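Long-range contacts in tannase (PDB 6YQ4), which probably hydrolyses the galloyl esters of gallotannins, as a magnesium-binding member of the alpha/beta-hydrolase clan: residues I51-E56 with G108-A113; L279-D284 with P452-L457; R349-P354 with D444-L449. All coordinates share one frame; numbering follows the deposited sequence. Where two conformers were deposited one is given.

Contact 1: residues I51-E56 with G108-A113; sequences IYIPEE and GYVVAA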
loop_
_atom_site.group_PDB
_atom_site.type_symbol
_atom_site.label_atom_id
_atom_site.label_comp_id
_atom_site.label_asym_id
_atom_site.label_seq_id
_atom_site.Cartn_x
_atom_site.Cartn_y
_atom_site.Cartn_z
ATOM N N ILE A 51 18.985 0.454 -10.135
ATOM C CA ILE A 51 18.516 1.283 -11.239
ATOM C C ILE A 51 18.784 0.549 -12.546
ATOM O O ILE A 51 19.916 0.130 -12.806
ATOM C CB ILE A 51 19.193 2.660 -11.234
ATOM C CG1 ILE A 51 18.788 3.442 -9.987
ATOM C CG2 ILE A 51 18.849 3.419 -12.507
ATOM C CD1 ILE A 51 19.407 4.828 -9.950
ATOM N N TYR A 52 17.742 0.387 -13.356
ATOM C CA TYR A 52 17.829 -0.278 -14.649
ATOM C C TYR A 52 17.443 0.698 -15.751
ATOM O O TYR A 52 16.390 1.347 -15.677
ATOM C CB TYR A 52 16.922 -1.496 -14.684
ATOM C CG TYR A 52 17.195 -2.452 -13.557
ATOM C CD1 TYR A 52 18.350 -3.229 -13.547
ATOM C CD2 TYR A 52 16.314 -2.568 -12.487
ATOM C CE1 TYR A 52 18.605 -4.109 -12.521
ATOM C CE2 TYR A 52 16.563 -3.446 -11.461
ATOM C CZ TYR A 52 17.707 -4.217 -11.486
ATOM O OH TYR A 52 17.955 -5.086 -10.458
ATOM N N ILE A 53 18.289 0.809 -16.767
ATOM C CA ILE A 53 18.032 1.740 -17.861
ATOM C C ILE A 53 18.087 0.996 -19.193
ATOM O O ILE A 53 19.055 0.256 -19.446
ATOM C CB ILE A 53 19.039 2.896 -17.835
ATOM C CG1 ILE A 53 19.114 3.490 -16.430
ATOM C CG2 ILE A 53 18.697 3.946 -18.911
ATOM C CD1 ILE A 53 19.912 4.778 -16.379
ATOM N N PRO A 54 17.091 1.155 -20.068
ATOM C CA PRO A 54 17.154 0.491 -21.378
ATOM C C PRO A 54 18.413 0.859 -22.159
ATOM O O PRO A 54 18.910 1.988 -22.099
ATOM C CB PRO A 54 15.886 0.978 -22.082
ATOM C CG PRO A 54 14.935 1.280 -20.958
ATOM C CD PRO A 54 15.805 1.848 -19.861
ATOM N N GLU A 55 18.935 -0.134 -22.888
ATOM C CA GLU A 55 20.170 0.046 -23.640
ATOM C C GLU A 55 20.007 1.067 -24.758
ATOM O O GLU A 55 20.978 1.733 -25.135
ATOM C CB GLU A 55 20.634 -1.317 -24.182
ATOM C CG GLU A 55 21.917 -1.325 -25.033
ATOM C CD GLU A 55 23.173 -0.881 -24.292
ATOM O OE1 GLU A 55 23.123 -0.701 -23.061
ATOM O OE2 GLU A 55 24.225 -0.710 -24.946
ATOM N N GLU A 56 18.790 1.207 -25.292
ATOM C CA GLU A 56 18.517 2.216 -26.316
ATOM C C GLU A 56 18.946 3.611 -25.879
ATOM O O GLU A 56 19.363 4.420 -26.713
ATOM C CB GLU A 56 17.020 2.229 -26.655
ATOM C CG GLU A 56 16.549 1.078 -27.533
ATOM C CD GLU A 56 16.343 -0.232 -26.771
ATOM O OE1 GLU A 56 15.888 -1.203 -27.411
ATOM O OE2 GLU A 56 16.625 -0.292 -25.550
ATOM N N GLY A 108 9.934 1.070 -22.156
ATOM C CA GLY A 108 10.798 2.231 -22.249
ATOM C C GLY A 108 10.947 3.067 -20.994
ATOM O O GLY A 108 11.476 4.181 -21.082
ATOM N N TYR A 109 10.497 2.577 -19.836
ATOM C CA TYR A 109 10.708 3.278 -18.572
ATOM C C TYR A 109 12.110 3.034 -18.030
ATOM O O TYR A 109 12.681 1.953 -18.191
ATOM C CB TYR A 109 9.693 2.832 -17.512
ATOM C CG TYR A 109 8.284 3.189 -17.861
ATOM C CD1 TYR A 109 7.563 2.433 -18.773
ATOM C CD2 TYR A 109 7.680 4.297 -17.310
ATOM C CE1 TYR A 109 6.271 2.778 -19.125
ATOM C CE2 TYR A 109 6.381 4.650 -17.659
ATOM C CZ TYR A 109 5.687 3.888 -18.562
ATOM O OH TYR A 109 4.404 4.238 -18.897
ATOM N N VAL A 110 12.661 4.045 -17.375
ATOM C CA VAL A 110 13.767 3.818 -16.458
ATOM C C VAL A 110 13.205 3.227 -15.167
ATOM O O VAL A 110 12.130 3.614 -14.694
ATOM C CB VAL A 110 14.548 5.120 -16.207
ATOM C CG1 VAL A 110 15.407 4.994 -14.950
ATOM C CG2 VAL A 110 15.421 5.452 -17.396
ATOM N N VAL A 111 13.907 2.255 -14.605
ATOM C CA VAL A 111 13.455 1.577 -13.399
ATOM C C VAL A 111 14.428 1.894 -12.280
ATOM O O VAL A 111 15.627 1.615 -12.393
ATOM C CB VAL A 111 13.340 0.066 -13.610
ATOM C CG1 VAL A 111 13.016 -0.620 -12.278
ATOM C CG2 VAL A 111 12.275 -0.221 -14.651
ATOM N N ALA A 112 13.915 2.502 -11.214
ATOM C CA ALA A 112 14.648 2.693 -9.968
ATOM C C ALA A 112 13.833 1.988 -8.900
ATOM O O ALA A 112 12.680 2.356 -8.656
ATOM C CB ALA A 112 14.847 4.171 -9.643
ATOM N N ALA A 113 14.414 0.953 -8.302
ATOM C CA ALA A 113 13.706 0.061 -7.379
ATOM C C ALA A 113 14.411 0.071 -6.024
ATOM O O ALA A 113 15.432 -0.624 -5.843
ATOM C CB ALA A 113 13.648 -1.364 -7.946
#

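Contact 2: residues L279-D284 with P452-L457; sequences LKLTDD and PAILAL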
loop_
_atom_site.group_PDB
_atom_site.type_symbol
_atom_site.label_atom_id
_atom_site.label_comp_id
_atom_site.label_asym_id
_atom_site.label_seq_id
_atom_site.Cartn_x
_atom_site.Cartn_y
_atom_site.Cartn_z
ATOM N N LEU A 279 -14.961 13.069 8.499
ATOM C CA LEU A 279 -14.173 13.344 7.309
ATOM C C LEU A 279 -14.917 14.229 6.310
ATOM O O LEU A 279 -14.267 14.921 5.519
ATOM C CB LEU A 279 -13.768 12.012 6.642
ATOM C CG LEU A 279 -13.120 10.893 7.489
ATOM C CD1 LEU A 279 -13.009 9.546 6.742
ATOM C CD2 LEU A 279 -11.765 11.343 7.958
ATOM N N LYS A 280 -16.255 14.243 6.348
ATOM C CA LYS A 280 -17.077 15.048 5.433
ATOM C C LYS A 280 -16.711 14.750 3.981
ATOM O O LYS A 280 -16.359 15.634 3.193
ATOM C CB LYS A 280 -16.962 16.537 5.754
ATOM C CG LYS A 280 -17.217 16.790 7.221
ATOM C CD LYS A 280 -17.492 18.240 7.530
ATOM C CE LYS A 280 -17.692 18.426 9.025
ATOM N NZ LYS A 280 -18.681 17.452 9.580
ATOM N N LEU A 281 -16.767 13.465 3.652
ATOM C CA LEU A 281 -16.514 12.985 2.309
ATOM C C LEU A 281 -17.776 13.137 1.464
ATOM O O LEU A 281 -18.893 12.855 1.919
ATOM C CB LEU A 281 -16.076 11.518 2.365
ATOM C CG LEU A 281 -14.735 11.217 3.059
ATOM C CD1 LEU A 281 -14.397 9.802 2.895
ATOM C CD2 LEU A 281 -13.621 12.078 2.491
ATOM N N THR A 282 -17.601 13.604 0.240
ATOM C CA THR A 282 -18.692 13.745 -0.709
ATOM C C THR A 282 -18.424 12.865 -1.916
ATOM O O THR A 282 -17.272 12.685 -2.326
ATOM C CB THR A 282 -18.841 15.186 -1.175
ATOM O OG1 THR A 282 -17.604 15.595 -1.757
ATOM C CG2 THR A 282 -19.198 16.114 -0.011
ATOM N N ASP A 283 -19.491 12.314 -2.483
ATOM C CA ASP A 283 -19.325 11.556 -3.716
ATOM C C ASP A 283 -19.198 12.487 -4.926
ATOM O O ASP A 283 -18.979 13.687 -4.775
ATOM C CB ASP A 283 -20.493 10.586 -3.906
ATOM C CG ASP A 283 -21.830 11.297 -4.114
ATOM O OD1 ASP A 283 -21.854 12.543 -4.290
ATOM O OD2 ASP A 283 -22.867 10.590 -4.093
ATOM N N ASP A 284 -19.358 11.927 -6.126
ATOM C CA ASP A 284 -19.233 12.679 -7.368
ATOM C C ASP A 284 -20.207 13.840 -7.454
ATOM O O ASP A 284 -19.924 14.843 -8.122
ATOM C CB ASP A 284 -19.488 11.747 -8.539
ATOM C CG ASP A 284 -18.266 11.476 -9.311
ATOM O OD1 ASP A 284 -17.214 12.010 -8.905
ATOM O OD2 ASP A 284 -18.367 10.751 -10.320
ATOM N N PRO A 452 -9.608 1.703 1.487
ATOM C CA PRO A 452 -9.168 2.281 0.209
ATOM C C PRO A 452 -10.220 3.183 -0.426
ATOM O O PRO A 452 -9.849 4.198 -1.037
ATOM C CB PRO A 452 -8.860 1.050 -0.675
ATOM C CG PRO A 452 -9.612 -0.111 -0.044
ATOM C CD PRO A 452 -9.613 0.219 1.446
ATOM N N ALA A 453 -11.513 2.858 -0.289
ATOM C CA ALA A 453 -12.569 3.768 -0.765
ATOM C C ALA A 453 -12.456 5.145 -0.124
ATOM O O ALA A 453 -12.569 6.173 -0.816
ATOM C CB ALA A 453 -13.965 3.201 -0.476
ATOM N N ILE A 454 -12.255 5.190 1.206
ATOM C CA ILE A 454 -12.095 6.474 1.897
ATOM C C ILE A 454 -10.863 7.220 1.389
ATOM O O ILE A 454 -10.889 8.443 1.225
ATOM C CB ILE A 454 -12.033 6.259 3.416
ATOM C CG1 ILE A 454 -13.431 6.028 3.990
ATOM C CG2 ILE A 454 -11.301 7.414 4.109
ATOM C CD1 ILE A 454 -13.349 5.462 5.406
ATOM N N LEU A 455 -9.762 6.509 1.128
ATOM C CA LEU A 455 -8.605 7.180 0.532
ATOM C C LEU A 455 -8.969 7.775 -0.826
ATOM O O LEU A 455 -8.686 8.947 -1.108
ATOM C CB LEU A 455 -7.454 6.200 0.382
ATOM C CG LEU A 455 -6.167 6.663 -0.285
ATOM C CD1 LEU A 455 -5.410 7.573 0.641
ATOM C CD2 LEU A 455 -5.326 5.443 -0.617
ATOM N N ALA A 456 -9.611 6.966 -1.674
ATOM C CA ALA A 456 -10.032 7.418 -2.989
ATOM C C ALA A 456 -10.973 8.621 -2.894
ATOM O O ALA A 456 -10.860 9.565 -3.678
ATOM C CB ALA A 456 -10.673 6.242 -3.739
ATOM N N LEU A 457 -11.876 8.641 -1.915
ATOM C CA LEU A 457 -12.794 9.781 -1.833
ATOM C C LEU A 457 -12.063 11.049 -1.436
ATOM O O LEU A 457 -12.358 12.140 -1.949
ATOM C CB LEU A 457 -13.916 9.508 -0.836
ATOM C CG LEU A 457 -14.965 8.490 -1.271
ATOM C CD1 LEU A 457 -15.646 7.798 -0.063
ATOM C CD2 LEU A 457 -15.949 9.169 -2.156
#

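Contact 3: residues R349-P354 with D444-L449; sequences RMKSPP and DKDTSL. With GOL (glycerol), chain D.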
loop_
_atom_site.group_PDB
_atom_site.type_symbol
_atom_site.label_atom_id
_atom_site.label_comp_id
_atom_site.label_asym_id
_atom_site.label_seq_id
_atom_site.Cartn_x
_atom_site.Cartn_y
_atom_site.Cartn_z
ATOM N N ARG A 349 -15.085 -14.592 7.465
ATOM C CA ARG A 349 -14.236 -13.448 7.760
ATOM C C ARG A 349 -12.782 -13.906 7.825
ATOM O O ARG A 349 -12.499 -15.078 8.043
ATOM C CB ARG A 349 -14.672 -12.783 9.079
ATOM C CG ARG A 349 -13.610 -12.712 10.181
ATOM C CD ARG A 349 -14.190 -12.682 11.610
ATOM N NE ARG A 349 -15.355 -11.810 11.784
ATOM C CZ ARG A 349 -15.332 -10.607 12.360
ATOM N NH1 ARG A 349 -16.449 -9.905 12.467
ATOM N NH2 ARG A 349 -14.196 -10.094 12.819
ATOM N N MET A 350 -11.859 -12.969 7.626
ATOM C CA MET A 350 -10.437 -13.290 7.700
ATOM C C MET A 350 -9.829 -12.950 9.062
ATOM O O MET A 350 -9.518 -13.837 9.854
ATOM C CB MET A 350 -9.681 -12.554 6.613
ATOM C CG MET A 350 -8.350 -13.172 6.323
ATOM S SD MET A 350 -7.288 -12.100 5.377
ATOM C CE MET A 350 -5.729 -12.268 6.262
ATOM N N LYS A 351 -9.627 -11.672 9.336
ATOM C CA LYS A 351 -8.997 -11.289 10.584
ATOM C C LYS A 351 -10.029 -11.255 11.707
ATOM O O LYS A 351 -11.227 -11.082 11.479
ATOM C CB LYS A 351 -8.313 -9.928 10.431
ATOM C CG LYS A 351 -7.327 -9.880 9.276
ATOM C CD LYS A 351 -6.343 -8.738 9.398
ATOM C CE LYS A 351 -5.301 -8.839 8.302
ATOM N NZ LYS A 351 -4.547 -7.547 8.101
ATOM N N SER A 352 -9.546 -11.441 12.939
ATOM C CA SER A 352 -10.356 -11.398 14.143
ATOM C C SER A 352 -10.221 -10.047 14.841
ATOM O O SER A 352 -9.152 -9.435 14.812
ATOM C CB SER A 352 -9.949 -12.516 15.107
ATOM O OG SER A 352 -9.890 -13.744 14.414
ATOM N N PRO A 353 -11.275 -9.588 15.513
ATOM C CA PRO A 353 -11.284 -8.224 16.054
ATOM C C PRO A 353 -10.526 -8.133 17.366
ATOM O O PRO A 353 -10.694 -8.986 18.247
ATOM C CB PRO A 353 -12.782 -7.950 16.267
ATOM C CG PRO A 353 -13.344 -9.302 16.603
ATOM C CD PRO A 353 -12.488 -10.339 15.895
ATOM N N PRO A 354 -9.737 -7.064 17.576
ATOM C CA PRO A 354 -9.481 -5.972 16.621
ATOM C C PRO A 354 -8.420 -6.349 15.582
ATOM O O PRO A 354 -7.314 -6.723 15.933
ATOM C CB PRO A 354 -8.989 -4.811 17.515
ATOM C CG PRO A 354 -9.342 -5.220 18.925
ATOM C CD PRO A 354 -9.297 -6.715 18.940
ATOM N N ASP A 444 -11.111 -9.351 -1.257
ATOM C CA ASP A 444 -9.965 -9.044 -0.403
ATOM C C ASP A 444 -10.459 -8.678 0.993
ATOM O O ASP A 444 -11.091 -7.632 1.191
ATOM C CB ASP A 444 -9.155 -7.901 -1.010
ATOM C CG ASP A 444 -7.833 -7.651 -0.292
ATOM O OD1 ASP A 444 -7.702 -7.961 0.916
ATOM O OD2 ASP A 444 -6.909 -7.146 -0.963
ATOM N N LYS A 445 -10.145 -9.518 1.976
ATOM C CA LYS A 445 -10.574 -9.260 3.340
ATOM C C LYS A 445 -9.393 -9.020 4.267
ATOM O O LYS A 445 -9.548 -9.103 5.484
ATOM C CB LYS A 445 -11.443 -10.400 3.849
ATOM C CG LYS A 445 -12.693 -10.601 3.003
ATOM C CD LYS A 445 -13.543 -11.750 3.564
ATOM C CE LYS A 445 -14.798 -11.953 2.743
ATOM N NZ LYS A 445 -15.309 -13.339 2.929
ATOM N N ASP A 446 -8.225 -8.672 3.713
ATOM C CA ASP A 446 -7.107 -8.295 4.571
ATOM C C ASP A 446 -7.345 -6.948 5.212
ATOM O O ASP A 446 -6.821 -6.679 6.299
ATOM C CB ASP A 446 -5.801 -8.289 3.787
ATOM C CG ASP A 446 -5.211 -9.704 3.630
ATOM O OD1 ASP A 446 -5.860 -10.583 3.008
ATOM O OD2 ASP A 446 -4.098 -9.931 4.137
ATOM N N THR A 447 -8.123 -6.095 4.550
ATOM C CA THR A 447 -8.616 -4.864 5.138
ATOM C C THR A 447 -10.000 -4.596 4.570
ATOM O O THR A 447 -10.411 -5.193 3.574
ATOM C CB THR A 447 -7.686 -3.670 4.882
ATOM O OG1 THR A 447 -8.133 -2.559 5.659
ATOM C CG2 THR A 447 -7.668 -3.275 3.413
ATOM N N SER A 448 -10.728 -3.729 5.250
ATOM C CA SER A 448 -12.045 -3.324 4.793
ATOM C C SER A 448 -11.958 -2.569 3.467
ATOM O O SER A 448 -11.103 -1.703 3.294
ATOM C CB SER A 448 -12.681 -2.441 5.857
ATOM O OG SER A 448 -14.043 -2.242 5.586
ATOM N N LEU A 449 -12.850 -2.895 2.522
ATOM C CA LEU A 449 -12.950 -2.081 1.307
ATOM C C LEU A 449 -13.282 -0.617 1.623
ATOM O O LEU A 449 -13.022 0.271 0.804
ATOM C CB LEU A 449 -14.016 -2.666 0.372
ATOM C CG LEU A 449 -14.325 -1.935 -0.936
ATOM C CD1 LEU A 449 -13.157 -2.050 -1.906
ATOM C CD2 LEU A 449 -15.574 -2.490 -1.566
HETATM C C1 GOL D . 0.053 -5.931 5.954
HETATM O O1 GOL D . 0.682 -5.335 7.053
HETATM C C2 GOL D . -0.833 -7.087 6.562
HETATM O O2 GOL D . -1.886 -6.623 7.358
HETATM C C3 GOL D . -1.364 -7.933 5.388
HETATM O O3 GOL D . -2.678 -8.317 5.777
#

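Contact 1: residues I51-E56 with G108-A113
Tyr52 turns the edge of its ring to Val111: CD2 lies 3.8 Å from Val111 CG1, and the methyl sits in the plane of the ring. The two residues form a hydrogen-bonded antiparallel pair. Tyr52 N gives its hydrogen to Val111 O at 2.6 Å, and Val111 N returns a nearly straight bond (175°) to Tyr52 O. Strand 48-54 is thereby joined to strand 110-114 within the large mixed sheet of the alpha/beta-hydrolase fold.

The valine meets the ring with the methyl that stands opposite its own backbone nitrogen (chi1 174°), while the tyrosine ring folds back beside its nitrogen (chi1 -55°). Both side chains lie on the face covered by helix 100-106, whose Leu101 touches them both. Ile51 and Ala112, a non-hydrogen-bonded pair, occupy the other face. The small methyl of Ala112 accepts the longer branch of Ile51 at 4.0 Å (CB to CG1), and Ile51 also touches the side chain of Met153, a residue of the magnesium site. Farther along, Ile53 and Val110 run alongside each other in the same direction, their CG2 methyls 3.9 Å apart.

Pro54 is the last residue of the strand and, having no N-H, can donate no pairing bond; its CD rests 3.5 Å from Tyr109 O. Gly108, with the positive phi of a Schellman motif, closes helix 100-106 just before the second strand begins.

Beyond two backbone bonds and a CA-H...O contact from Ile51 CA to Val111 O, the contact is largely hydrocarbon and buried, which implies a join held by sheet pairing and close apolar packing rather than by charge.

Contact 2: residues L279-D284 with P452-L457
Leu281 reaches helix 450-461 with a single methyl: its CD1 lies 3.8 Å from Leu457 CB and 4.0 Å from Ile454 CG1. Ile454 and Leu457 are three residues apart and so stand about one turn from each other on the same side of the helix, and the methyl is received by both. In Leu281, CG lies beside the backbone N, opposite the carbonyl carbon (chi1 -65°), and from there CD1 continues straight on (chi2 -174°), which carries that methyl to the helix. Leu457 adds its own CD1, also 3.8 Å from CD1 of Leu281, as the two side chains pass at a slant. Leu279 supplies the second apolar meeting. Its CD1 comes within 3.8 Å of Ile454 CG2; the two chains lie nearly perpendicular and meet through these methyls. Flexible, branched hydrocarbons suit such a place, where a loop must be fitted to the ridged surface of a helix.

The chain leaves helix 259-279 here, and Lys280, with positive phi, turns it away. Helix 450-461 belongs to the alpha/beta-hydrolase core, where Pro452 and Ala456 face strand 465-469, the outermost strand at that end of the large sheet. Phe299 of helix 298-316 packs on both Ile454 and Leu457, adding an aromatic wall to the same apolar patch.

Polar groups join at the margin. Thr282 O lies 3.8 Å from Leu457 CD2, a plain van der Waals touch, and takes its hydrogen bond from Asn461 ND2, one turn farther along the helix. Asp283 turns its carboxylate back into its own loop, where OD1 accepts from the backbone N of Gly285 and of Asn287.

Contact 3: residues R349-P354 with D444-L449
Met350 lays its thioether against the carboxylate of Asp446, with SD 3.2 Å from OD1 and CE 3.6 Å from OD2. CG points away from the backbone nitrogen (chi1 -160°), and a bend at chi3 sets the terminal methyl against both carboxylate oxygens. The unbranched methionine can follow the acid in this way, while its CB rests 3.9 Å from Lys445 CB. The charge of Asp446 is met by Arg246 in a salt bridge at OD2.

Segment 444-449 is the loop between strand 435-439 and helix 450-461 of the alpha/beta-hydrolase fold. Asp444 is consistent with the role of catalytic acid: its OD2 is hydrogen-bonded to His476 ND1, in a probable triad with Ser166. Its OD1 accepts from Asp446 N at 2.9 Å, an Asx turn that helps to set the carboxylate.

Lys351, long and unbranched, stretches its ammonium group across to the other loop, where NZ meets a lone pair of Asp446 O, 3.0 Å away and in the carbonyl plane. NZ also bonds O2 and O3 of a glycerol, probably from the crystallisation liquor, and glycerol O3 donates to Asp446 OD2 at 2.7 Å.

In the fold
The three contacts are spread along one chain. Contact 1 stands apart, its centre 35 Å from that of contact 2 and 37 Å from that of contact 3, and it lies across the chain's centre from contact 3. It is the one beside the magnesium site, with the side chain of Val110 about 7 Å from the ion. Contacts 2 and 3 have centres 20 Å apart; 444-449 and 452-457 are separated by only two residues in sequence, and contact 3 is nested within the chain loop that contact 2 closes. The glycerol belongs to contact 3, on the loop of Asp444 of the probable triad, and contacts 1 and 3 come no nearer than about 22 Å between nearest atoms.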